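Local coordinates for lipid-transfer protein (Thermomonospora curvata, PDB 6OK1) that is of unknown function but, as a lipid-transfer protein of the thiolase superfamily, has two related alpha/beta halves joined in one chain, at residues Ala11-Thr16 with Gly350-Val355; Gln276-Ala279 with Asn284-Asp287; Ala291-His296 with Leu302-Glu307; Leu308-Arg313 with Gly329-Asn334. All blocks are in the same frame, centred on the assembly; numbering follows the deposited sequence.

Contact 1 (Ala11-Thr16 with Gly350-Val355)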
loop_
_atom_site.group_PDB
_atom_site.type_symbol
_atom_site.label_atom_id
_atom_site.label_comp_id
_atom_site.label_asym_id
_atom_site.label_seq_id
_atom_site.Cartn_x
_atom_site.Cartn_y
_atom_site.Cartn_z
ATOM N N ALA A 11 -5.038 21.031 -10.094
ATOM C CA ALA A 11 -6.087 21.981 -10.391
ATOM C C ALA A 11 -7.002 22.240 -9.218
ATOM O O ALA A 11 -7.731 23.234 -9.234
ATOM C CB ALA A 11 -6.931 21.478 -11.564
ATOM N N GLY A 12 -6.990 21.363 -8.215
ATOM C CA GLY A 12 -7.855 21.512 -7.068
ATOM C C GLY A 12 -7.165 21.078 -5.799
ATOM O O GLY A 12 -6.399 20.108 -5.796
ATOM N N ILE A 13 -7.444 21.818 -4.725
ATOM C CA ILE A 13 -7.038 21.486 -3.369
ATOM C C ILE A 13 -8.260 21.575 -2.463
ATOM O O ILE A 13 -9.150 22.412 -2.645
ATOM C CB ILE A 13 -5.895 22.394 -2.852
ATOM C CG1 ILE A 13 -6.357 23.857 -2.763
ATOM C CG2 ILE A 13 -4.672 22.246 -3.763
ATOM C CD1 ILE A 13 -5.295 24.801 -2.239
ATOM N N GLY A 14 -8.294 20.699 -1.468
ATOM C CA GLY A 14 -9.400 20.673 -0.537
ATOM C C GLY A 14 -8.955 20.113 0.786
ATOM O O GLY A 14 -8.157 19.172 0.840
ATOM N N ALA A 15 -9.467 20.684 1.865
ATOM C CA ALA A 15 -9.071 20.255 3.199
ATOM C C ALA A 15 -10.238 20.421 4.155
ATOM O O ALA A 15 -11.124 21.258 3.944
ATOM C CB ALA A 15 -7.872 21.065 3.702
ATOM N N THR A 16 -10.251 19.582 5.187
ATOM C CA THR A 16 -11.064 19.833 6.359
ATOM C C THR A 16 -10.348 20.873 7.192
ATOM O O THR A 16 -9.205 21.244 6.906
ATOM C CB THR A 16 -11.276 18.560 7.192
ATOM O OG1 THR A 16 -10.038 18.153 7.794
ATOM C CG2 THR A 16 -11.807 17.443 6.323
ATOM N N GLY A 350 1.383 20.464 2.964
ATOM C CA GLY A 350 2.457 21.239 2.364
ATOM C C GLY A 350 2.364 21.298 0.853
ATOM O O GLY A 350 2.715 22.310 0.241
ATOM N N ILE A 351 1.917 20.212 0.224
ATOM C CA ILE A 351 1.705 20.262 -1.219
ATOM C C ILE A 351 0.640 21.299 -1.537
ATOM O O ILE A 351 0.774 22.071 -2.483
ATOM C CB ILE A 351 1.338 18.862 -1.765
ATOM C CG1 ILE A 351 2.448 17.849 -1.429
ATOM C CG2 ILE A 351 1.142 18.918 -3.264
ATOM C CD1 ILE A 351 2.122 16.376 -1.756
ATOM N N ALA A 352 -0.422 21.351 -0.736
ATOM C CA ALA A 352 -1.464 22.352 -0.965
ATOM C C ALA A 352 -0.899 23.765 -0.887
ATOM O O ALA A 352 -1.252 24.623 -1.701
ATOM C CB ALA A 352 -2.585 22.162 0.045
ATOM N N GLU A 353 -0.025 24.036 0.096
ATOM C CA GLU A 353 0.569 25.367 0.199
ATOM C C GLU A 353 1.398 25.688 -1.036
ATOM O O GLU A 353 1.358 26.812 -1.537
ATOM C CB GLU A 353 1.428 25.489 1.461
ATOM C CG GLU A 353 2.249 26.785 1.562
ATOM C CD GLU A 353 1.397 28.044 1.762
ATOM O OE1 GLU A 353 0.170 27.954 1.978
ATOM O OE2 GLU A 353 1.984 29.135 1.700
ATOM N N ALA A 354 2.142 24.705 -1.553
ATOM C CA ALA A 354 2.911 24.917 -2.777
ATOM C C ALA A 354 1.999 25.313 -3.927
ATOM O O ALA A 354 2.342 26.170 -4.750
ATOM C CB ALA A 354 3.684 23.641 -3.112
ATOM N N VAL A 355 0.831 24.686 -4.002
ATOM C CA VAL A 355 -0.142 25.040 -5.026
ATOM C C VAL A 355 -0.581 26.493 -4.857
ATOM O O VAL A 355 -0.645 27.265 -5.826
ATOM C CB VAL A 355 -1.340 24.074 -4.971
ATOM C CG1 VAL A 355 -2.489 24.578 -5.870
ATOM C CG2 VAL A 355 -0.919 22.637 -5.389
#
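Ile13 points its CB at the helix and meets it with two branches: CG2 makes the apolar contacts, while CD1 reaches a backbone carbonyl. CG2 approaches Val355 over both methyls, at 3.8 Å from CG1 of Val355 and 4.1 Å from its CG2, so it rests against the forked end of the valine. The two side chains pass alongside one another, pointing in opposite directions. The same Ile13 CG2 also comes within 4.3 Å of Ala352 CB, one helical turn before the valine. Ile13 keeps CG1 between its backbone N and carbonyl carbon (chi1 64°), which leaves CG2 beside the N and facing the valine. From CG1 the chain runs on extended, and CD1 ends 4.1 Å from Ala352 O in plain van der Waals contact.

Polar bonding stays within each partner and its own surroundings. In the helix, Val355 N binds Ile351 O at 3.0 Å, while Ile13 N is taken by Asp40 OD2. Just before Ile13, Ala11 and Gly12 both face Val225, a classic beta bulge.

Strand 8-15 belongs to the N-terminal half of the thiolase fold and helix 348-359 to the C-terminal half, so Ile13 reaches across from one to the other. Leu224 on strand 219-228 touches both Ile13 and Ile351, and Gln222 touches Ala352. Farther round the helix, Ile351 and Ala354 pack on strands 371-375 and 382-388, and Val355 joins Ala354 on Leu387.

Contact 2 (Gln276-Ala279 with Asn284-Asp287)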
loop_
_atom_site.group_PDB
_atom_site.type_symbol
_atom_site.label_atom_id
_atom_site.label_comp_id
_atom_site.label_asym_id
_atom_site.label_seq_id
_atom_site.Cartn_x
_atom_site.Cartn_y
_atom_site.Cartn_z
ATOM N N GLN A 276 16.479 13.977 -9.669
ATOM C CA GLN A 276 15.433 13.708 -10.637
ATOM C C GLN A 276 14.573 14.941 -10.873
ATOM O O GLN A 276 14.182 15.219 -12.013
ATOM C CB GLN A 276 14.568 12.540 -10.165
ATOM C CG GLN A 276 15.289 11.249 -10.126
ATOM C CD GLN A 276 14.463 10.213 -9.417
ATOM O OE1 GLN A 276 13.613 9.577 -10.024
ATOM N NE2 GLN A 276 14.664 10.084 -8.116
ATOM N N LEU A 277 14.218 15.661 -9.802
ATOM C CA LEU A 277 13.383 16.852 -9.956
ATOM C C LEU A 277 14.046 17.858 -10.870
ATOM O O LEU A 277 13.387 18.455 -11.728
ATOM C CB LEU A 277 13.120 17.516 -8.625
ATOM C CG LEU A 277 12.346 16.680 -7.625
ATOM C CD1 LEU A 277 12.216 17.445 -6.305
ATOM C CD2 LEU A 277 10.978 16.360 -8.195
ATOM N N TYR A 278 15.332 18.107 -10.664
ATOM C CA TYR A 278 16.021 19.086 -11.507
ATOM C C TYR A 278 16.185 18.581 -12.937
ATOM O O TYR A 278 16.057 19.357 -13.897
ATOM C CB TYR A 278 17.376 19.432 -10.898
ATOM C CG TYR A 278 17.271 20.155 -9.592
ATOM C CD1 TYR A 278 16.431 21.258 -9.447
ATOM C CD2 TYR A 278 17.986 19.721 -8.480
ATOM C CE1 TYR A 278 16.310 21.916 -8.251
ATOM C CE2 TYR A 278 17.878 20.388 -7.265
ATOM C CZ TYR A 278 17.039 21.486 -7.163
ATOM O OH TYR A 278 16.901 22.166 -5.983
ATOM N N ALA A 279 16.497 17.300 -13.112
ATOM C CA ALA A 279 16.644 16.773 -14.463
ATOM C C ALA A 279 15.310 16.771 -15.205
ATOM O O ALA A 279 15.255 17.078 -16.407
ATOM C CB ALA A 279 17.238 15.371 -14.420
ATOM N N ASN A 284 17.456 24.376 -12.159
ATOM C CA ASN A 284 18.503 24.367 -11.156
ATOM C C ASN A 284 17.967 24.886 -9.838
ATOM O O ASN A 284 16.898 25.503 -9.780
ATOM C CB ASN A 284 19.679 25.255 -11.601
ATOM C CG ASN A 284 20.344 24.753 -12.843
ATOM O OD1 ASN A 284 20.479 23.551 -13.023
ATOM N ND2 ASN A 284 20.777 25.668 -13.710
ATOM N N PRO A 285 18.697 24.676 -8.748
ATOM C CA PRO A 285 18.262 25.278 -7.477
ATOM C C PRO A 285 17.991 26.776 -7.593
ATOM O O PRO A 285 17.027 27.286 -6.999
ATOM C CB PRO A 285 19.436 24.966 -6.535
ATOM C CG PRO A 285 20.052 23.690 -7.086
ATOM C CD PRO A 285 19.840 23.755 -8.590
ATOM N N SER A 286 18.814 27.506 -8.356
ATOM C CA SER A 286 18.623 28.948 -8.474
ATOM C C SER A 286 17.267 29.307 -9.070
ATOM O O SER A 286 16.817 30.446 -8.924
ATOM C CB SER A 286 19.731 29.552 -9.348
ATOM O OG SER A 286 19.629 29.027 -10.653
ATOM N N ASP A 287 16.618 28.375 -9.766
ATOM C CA ASP A 287 15.316 28.650 -10.346
ATOM C C ASP A 287 14.172 28.454 -9.369
ATOM O O ASP A 287 13.033 28.775 -9.714
ATOM C CB ASP A 287 15.092 27.752 -11.558
ATOM C CG ASP A 287 16.133 27.957 -12.629
ATOM O OD1 ASP A 287 16.384 29.121 -13.015
ATOM O OD2 ASP A 287 16.716 26.960 -13.077
#
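The CA atoms of Tyr278 and Asn284 lie 5.8 Å apart, where the chain leaves helix 268-281 and doubles back into a short 3-10 turn, 285-287. Tyr278 carries the contact from the helix side. Its ring leans on the peptide link between Asn284 and Pro285 and on the proline itself, and the two side chains lie roughly perpendicular. Pro285 CD sits over one face, 4.0 Å from the Tyr278 ring centroid and 15° off the normal, a CH-pi contact displaced toward the rim. CG of the proline reaches farther along the ring and meets Tyr278 CZ at 3.7 Å. On the same side of the ring, Tyr278 CE1 comes within 3.7 Å of Pro285 N. The ring reaches this place because its CG stands beside the backbone N (chi1 -66°).

This is the helix-to-strand connection of an alpha/beta fold: helix 268-281 lies against the C-terminal half of the sheet, touching strands 240-248, 371-375 and 382-388, and the chain then turns toward strand 290-292. The turn is tied at both ends. Asp287 N binds Asn284 O at 2.9 Å, and Asn284 N returns a nearly straight bond (173°) to Asp287 OD2 at 2.8 Å, meeting the carboxylate on its anti side. Tyr278 OH has its polar partner farther along the chain, in Leu308 O, which fixes the far end of the ring while Pro285 holds one face. Phe310 touches both Tyr278 and Pro285.

Contact 3 (Ala291-His296 with Leu302-Glu307)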
loop_
_atom_site.group_PDB
_atom_site.type_symbol
_atom_site.label_atom_id
_atom_site.label_comp_id
_atom_site.label_asym_id
_atom_site.label_seq_id
_atom_site.Cartn_x
_atom_site.Cartn_y
_atom_site.Cartn_z
ATOM N N ALA A 291 10.388 27.046 -1.038
ATOM C CA ALA A 291 10.484 25.629 -0.687
ATOM C C ALA A 291 9.537 25.264 0.445
ATOM O O ALA A 291 9.435 25.978 1.447
ATOM C CB ALA A 291 11.908 25.249 -0.271
ATOM N N ILE A 292 8.882 24.119 0.301
ATOM C CA ILE A 292 8.077 23.533 1.360
ATOM C C ILE A 292 8.859 22.300 1.807
ATOM O O ILE A 292 8.872 21.289 1.098
ATOM C CB ILE A 292 6.665 23.180 0.879
ATOM C CG1 ILE A 292 5.921 24.402 0.304
ATOM C CG2 ILE A 292 5.869 22.490 2.021
ATOM C CD1 ILE A 292 5.726 25.554 1.258
ATOM N N LEU A 293 9.570 22.409 2.939
ATOM C CA LEU A 293 10.527 21.402 3.389
ATOM C C LEU A 293 9.941 20.680 4.592
ATOM O O LEU A 293 9.670 21.298 5.631
ATOM C CB LEU A 293 11.885 22.032 3.717
ATOM C CG LEU A 293 12.563 22.699 2.513
ATOM C CD1 LEU A 293 13.929 23.257 2.952
ATOM C CD2 LEU A 293 12.702 21.724 1.329
ATOM N N TYR A 294 9.719 19.372 4.428
ATOM C CA TYR A 294 9.077 18.553 5.448
ATOM C C TYR A 294 9.777 18.708 6.786
ATOM O O TYR A 294 11.000 18.545 6.898
ATOM C CB TYR A 294 9.109 17.100 5.003
ATOM C CG TYR A 294 8.095 16.174 5.655
ATOM C CD1 TYR A 294 8.338 15.595 6.895
ATOM C CD2 TYR A 294 6.948 15.813 4.968
ATOM C CE1 TYR A 294 7.425 14.681 7.435
ATOM C CE2 TYR A 294 6.045 14.917 5.491
ATOM C CZ TYR A 294 6.292 14.345 6.715
ATOM O OH TYR A 294 5.376 13.452 7.220
ATOM N N ASP A 295 8.979 18.951 7.815
ATOM C CA ASP A 295 9.485 19.507 9.057
ATOM C C ASP A 295 8.684 18.990 10.241
ATOM O O ASP A 295 8.368 19.745 11.164
ATOM C CB ASP A 295 9.437 21.028 9.022
ATOM C CG ASP A 295 8.027 21.549 8.920
ATOM O OD1 ASP A 295 7.237 20.927 8.189
ATOM O OD2 ASP A 295 7.726 22.574 9.563
ATOM N N HIS A 296 8.346 17.694 10.245
ATOM C CA HIS A 296 7.725 17.141 11.451
ATOM C C HIS A 296 8.691 17.184 12.621
ATOM O O HIS A 296 8.261 17.329 13.770
ATOM C CB HIS A 296 7.175 15.740 11.235
ATOM C CG HIS A 296 8.193 14.707 10.889
ATOM N ND1 HIS A 296 9.361 14.997 10.219
ATOM C CD2 HIS A 296 8.204 13.368 11.108
ATOM C CE1 HIS A 296 10.035 13.877 10.014
ATOM N NE2 HIS A 296 9.363 12.879 10.557
ATOM N N LEU A 302 17.923 20.891 7.781
ATOM C CA LEU A 302 19.233 21.378 7.401
ATOM C C LEU A 302 19.862 20.501 6.308
ATOM O O LEU A 302 20.243 21.032 5.271
ATOM C CB LEU A 302 20.137 21.518 8.631
ATOM C CG LEU A 302 19.985 22.827 9.421
ATOM C CD1 LEU A 302 18.646 22.884 10.135
ATOM C CD2 LEU A 302 21.082 22.995 10.463
ATOM N N PRO A 303 19.972 19.185 6.505
ATOM C CA PRO A 303 20.516 18.375 5.396
ATOM C C PRO A 303 19.640 18.383 4.152
ATOM O O PRO A 303 20.166 18.190 3.051
ATOM C CB PRO A 303 20.641 16.972 6.015
ATOM C CG PRO A 303 19.718 16.992 7.239
ATOM C CD PRO A 303 19.810 18.411 7.736
ATOM N N GLN A 304 18.330 18.618 4.274
ATOM C CA GLN A 304 17.509 18.747 3.079
ATOM C C GLN A 304 18.010 19.887 2.204
ATOM O O GLN A 304 18.133 19.740 0.984
ATOM C CB GLN A 304 16.055 18.987 3.444
ATOM C CG GLN A 304 15.307 17.752 3.872
ATOM C CD GLN A 304 13.862 18.082 4.062
ATOM O OE1 GLN A 304 13.112 18.238 3.092
ATOM N NE2 GLN A 304 13.476 18.274 5.307
ATOM N N LEU A 305 18.306 21.036 2.813
ATOM C CA LEU A 305 18.799 22.167 2.025
ATOM C C LEU A 305 20.084 21.809 1.293
ATOM O O LEU A 305 20.309 22.220 0.141
ATOM C CB LEU A 305 19.009 23.378 2.941
ATOM C CG LEU A 305 17.727 24.020 3.488
ATOM C CD1 LEU A 305 18.027 24.865 4.723
ATOM C CD2 LEU A 305 17.036 24.858 2.385
ATOM N N GLU A 306 20.933 21.035 1.946
ATOM C CA GLU A 306 22.200 20.635 1.355
ATOM C C GLU A 306 22.007 19.598 0.255
ATOM O O GLU A 306 22.617 19.703 -0.821
ATOM C CB GLU A 306 23.112 20.136 2.465
ATOM C CG GLU A 306 23.335 21.224 3.504
ATOM C CD GLU A 306 24.020 20.739 4.762
ATOM O OE1 GLU A 306 24.504 19.594 4.760
ATOM O OE2 GLU A 306 24.122 21.514 5.733
ATOM N N GLU A 307 21.150 18.605 0.494
ATOM C CA GLU A 307 20.883 17.590 -0.516
ATOM C C GLU A 307 20.300 18.194 -1.779
ATOM O O GLU A 307 20.553 17.681 -2.879
ATOM C CB GLU A 307 19.922 16.538 0.035
ATOM C CG GLU A 307 20.539 15.630 1.112
ATOM C CD GLU A 307 21.617 14.698 0.594
ATOM O OE1 GLU A 307 21.782 14.560 -0.646
ATOM O OE2 GLU A 307 22.339 14.108 1.428
#
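Gln304 stretches from its helix toward Tyr294 with CG beside the backbone N (chi1 -78°) and the chain extended beyond it (chi2 -174°), which sets its amide against the backbone of 293-294. Leu293 has the same kind of first torsion and points its CB at the helix; its two methyls go to different residues. CD1 of Leu293 presses on CD2 of Leu305 at 3.5 Å, a close methyl contact between side chains set nearly at right angles. CD2 of Leu293 lies 3.9 Å from Gln304 OE1, where the leucine and glutamine run side by side, pointing opposite ways.

One hydrogen bond joins the segments. Gln304 NE2 donates to Tyr294 O at 3.0 Å, reaching a lone pair in the carbonyl plane, and the oxygen stays close to the plane of the glutamine amide. The bond is bent, with an angle of 145° at the hydrogen. NE2 is shared with Leu300 O, just ahead of the helix segment. OE1 is met by Thr375 OG1, the same hydroxyl that receives Tyr294 N.

The contact joins the loop just after the edge strand 290-292, counted within this chain, to the helix that follows, within the C-terminal half of the thiolase fold. Phe319 and Ile320 of helix 316-321 also pack on Leu305. With both amide atoms of the buried Gln304 bonded, its orientation is well defined: nitrogen toward two carbonyls, oxygen toward the threonine. The glutamine thereby satisfies a backbone carbonyl beyond the strand's end, while the two leucines make the apolar part of the contact.

Contact 4 (Leu308-Arg313 with Gly329-Asn334)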
loop_
_atom_site.group_PDB
_atom_site.type_symbol
_atom_site.label_atom_id
_atom_site.label_comp_id
_atom_site.label_asym_id
_atom_site.label_seq_id
_atom_site.Cartn_x
_atom_site.Cartn_y
_atom_site.Cartn_z
ATOM N N LEU A 308 19.484 19.225 -1.640
ATOM C CA LEU A 308 18.793 19.837 -2.771
ATOM C C LEU A 308 19.606 20.949 -3.429
ATOM O O LEU A 308 19.121 21.574 -4.377
ATOM C CB LEU A 308 17.430 20.371 -2.313
ATOM C CG LEU A 308 16.484 19.285 -1.759
ATOM C CD1 LEU A 308 15.285 19.933 -1.072
ATOM C CD2 LEU A 308 16.032 18.336 -2.837
ATOM N N GLY A 309 20.827 21.197 -2.958
ATOM C CA GLY A 309 21.736 22.095 -3.634
ATOM C C GLY A 309 21.576 23.572 -3.323
ATOM O O GLY A 309 22.125 24.407 -4.063
ATOM N N PHE A 310 20.844 23.935 -2.274
ATOM C CA PHE A 310 20.671 25.345 -1.937
ATOM C C PHE A 310 21.848 25.924 -1.168
ATOM O O PHE A 310 21.998 27.151 -1.120
ATOM C CB PHE A 310 19.389 25.540 -1.136
ATOM C CG PHE A 310 18.161 25.230 -1.912
ATOM C CD1 PHE A 310 17.788 26.023 -2.992
ATOM C CD2 PHE A 310 17.376 24.144 -1.582
ATOM C CE1 PHE A 310 16.648 25.729 -3.724
ATOM C CE2 PHE A 310 16.232 23.840 -2.319
ATOM C CZ PHE A 310 15.875 24.632 -3.392
ATOM N N CYS A 311 22.681 25.081 -0.569
ATOM C CA CYS A 311 23.903 25.521 0.098
ATOM C C CYS A 311 24.852 24.328 0.133
ATOM O O CYS A 311 24.473 23.207 -0.215
ATOM C CB CYS A 311 23.598 26.050 1.494
ATOM S SG CYS A 311 22.848 24.764 2.538
ATOM N N ALA A 312 26.086 24.577 0.565
ATOM C CA ALA A 312 27.117 23.552 0.629
ATOM C C ALA A 312 26.885 22.601 1.804
ATOM O O ALA A 312 26.198 22.931 2.775
ATOM C CB ALA A 312 28.501 24.198 0.769
ATOM N N ARG A 313 27.483 21.407 1.711
ATOM C CA ARG A 313 27.430 20.444 2.812
ATOM C C ARG A 313 27.886 21.085 4.112
ATOM O O ARG A 313 28.940 21.729 4.167
ATOM C CB ARG A 313 28.326 19.239 2.518
ATOM C CG ARG A 313 27.879 18.364 1.432
ATOM C CD ARG A 313 26.715 17.552 1.891
ATOM N NE ARG A 313 26.219 16.758 0.796
ATOM C CZ ARG A 313 25.097 16.074 0.848
ATOM N NH1 ARG A 313 24.359 16.097 1.961
ATOM N NH2 ARG A 313 24.730 15.382 -0.216
ATOM N N GLY A 329 13.619 36.539 1.889
ATOM C CA GLY A 329 14.912 35.963 1.596
ATOM C C GLY A 329 14.942 35.218 0.273
ATOM O O GLY A 329 13.989 35.214 -0.508
ATOM N N ARG A 330 16.084 34.574 0.024
ATOM C CA ARG A 330 16.289 33.908 -1.253
ATOM C C ARG A 330 15.355 32.711 -1.419
ATOM O O ARG A 330 14.931 32.407 -2.544
ATOM C CB ARG A 330 17.761 33.485 -1.380
ATOM C CG ARG A 330 18.102 32.651 -2.606
ATOM C CD ARG A 330 18.185 31.187 -2.239
ATOM N NE ARG A 330 18.359 30.307 -3.392
ATOM C CZ ARG A 330 17.403 30.026 -4.270
ATOM N NH1 ARG A 330 16.200 30.573 -4.153
ATOM N NH2 ARG A 330 17.646 29.190 -5.273
ATOM N N LEU A 331 15.006 32.032 -0.329
ATOM C CA LEU A 331 14.240 30.788 -0.405
ATOM C C LEU A 331 13.157 30.792 0.664
ATOM O O LEU A 331 13.244 30.069 1.667
ATOM C CB LEU A 331 15.143 29.565 -0.244
ATOM C CG LEU A 331 14.455 28.233 -0.605
ATOM C CD1 LEU A 331 14.189 28.140 -2.104
ATOM C CD2 LEU A 331 15.255 26.989 -0.148
ATOM N N PRO A 332 12.115 31.596 0.469
ATOM C CA PRO A 332 10.970 31.584 1.381
ATOM C C PRO A 332 10.502 30.162 1.607
ATOM O O PRO A 332 10.300 29.403 0.659
ATOM C CB PRO A 332 9.914 32.408 0.636
ATOM C CG PRO A 332 10.686 33.305 -0.249
ATOM C CD PRO A 332 11.923 32.543 -0.649
ATOM N N CYS A 333 10.335 29.803 2.874
ATOM C CA CYS A 333 10.161 28.407 3.244
ATOM C C CYS A 333 8.964 28.239 4.157
ATOM O O CYS A 333 8.774 29.005 5.108
ATOM C CB CYS A 333 11.424 27.907 3.920
ATOM S SG CYS A 333 11.390 26.135 4.375
ATOM N N ASN A 334 8.183 27.196 3.891
ATOM C CA ASN A 334 7.104 26.786 4.779
ATOM C C ASN A 334 6.220 27.979 5.135
ATOM O O ASN A 334 5.923 28.248 6.306
ATOM C CB ASN A 334 7.667 26.102 6.020
ATOM C CG ASN A 334 8.280 24.742 5.702
ATOM O OD1 ASN A 334 8.091 24.231 4.597
ATOM N ND2 ASN A 334 8.977 24.139 6.662
HETATM O O HOH W 1 20.826 29.116 -2.871
#
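Phe310 and Leu331 bring their backbones to 8.6 Å between CA atoms, each on a loop; the first loop opens at Gly309, whose positive phi ends helix 301-307 in a Schellman motif. The gap is bridged by side chains. Leu331 CD2 stands almost exactly over the Phe310 ring, 3.7 Å from the centroid and 6° off the normal, a CH-pi contact. CD1 of Leu331 drops over the rim instead, 3.8 Å from Phe310 CE1. The opposite face of the ring has Leu308 O near its rim.

Arg330 comes to the ring at its edge. Its NH2 lies near the ring plane, 3.9 Å from Phe310 CD1, and the guanidinium is turned 86° from the ring, so its flat face meets that edge. The bend of the arginine chain at chi2 takes the head there. A water ties the same two residues together, donating to Phe310 O at 2.9 Å and accepting from Arg330 NE at 2.8 Å.

Phe310 and Leu331 both also touch Leu305 of helix 301-307, and Phe319 of helix 316-321 packs on Leu331 and Arg330. Carbonyls take up the arginine's other nitrogens: Ile288 O binds NH1, with a weak bond from NH2 to Pro285 O. The guanidinium charge is thus probably stabilised by the dipoles of backbone carbonyls and a water, while the apolar ring and leucine lie beside it.

Overall arrangement
Contacts 2, 3 and 4 all belong to the C-terminal half, and contact 4 ties them together. Its centre lies 8 Å from that of contact 3 and 12 Å from that of contact 2. Leu293 N reaches Asn334 OD1 at 2.9 Å, Glu307 OE2 forms a salt bridge with Arg313 NH1, also at 2.9 Å, and Pro285 CG packs against Leu308 O at 3.6 Å. Contact 1, centred about 19 Å from contact 3, still touches it through Ile292, which packs on Gly350, Glu353 and Ala354; it links the N-terminal half to this group. The sodium ion is bound by Val48, Ile70 and Glu72, which belong to none of the four contacts.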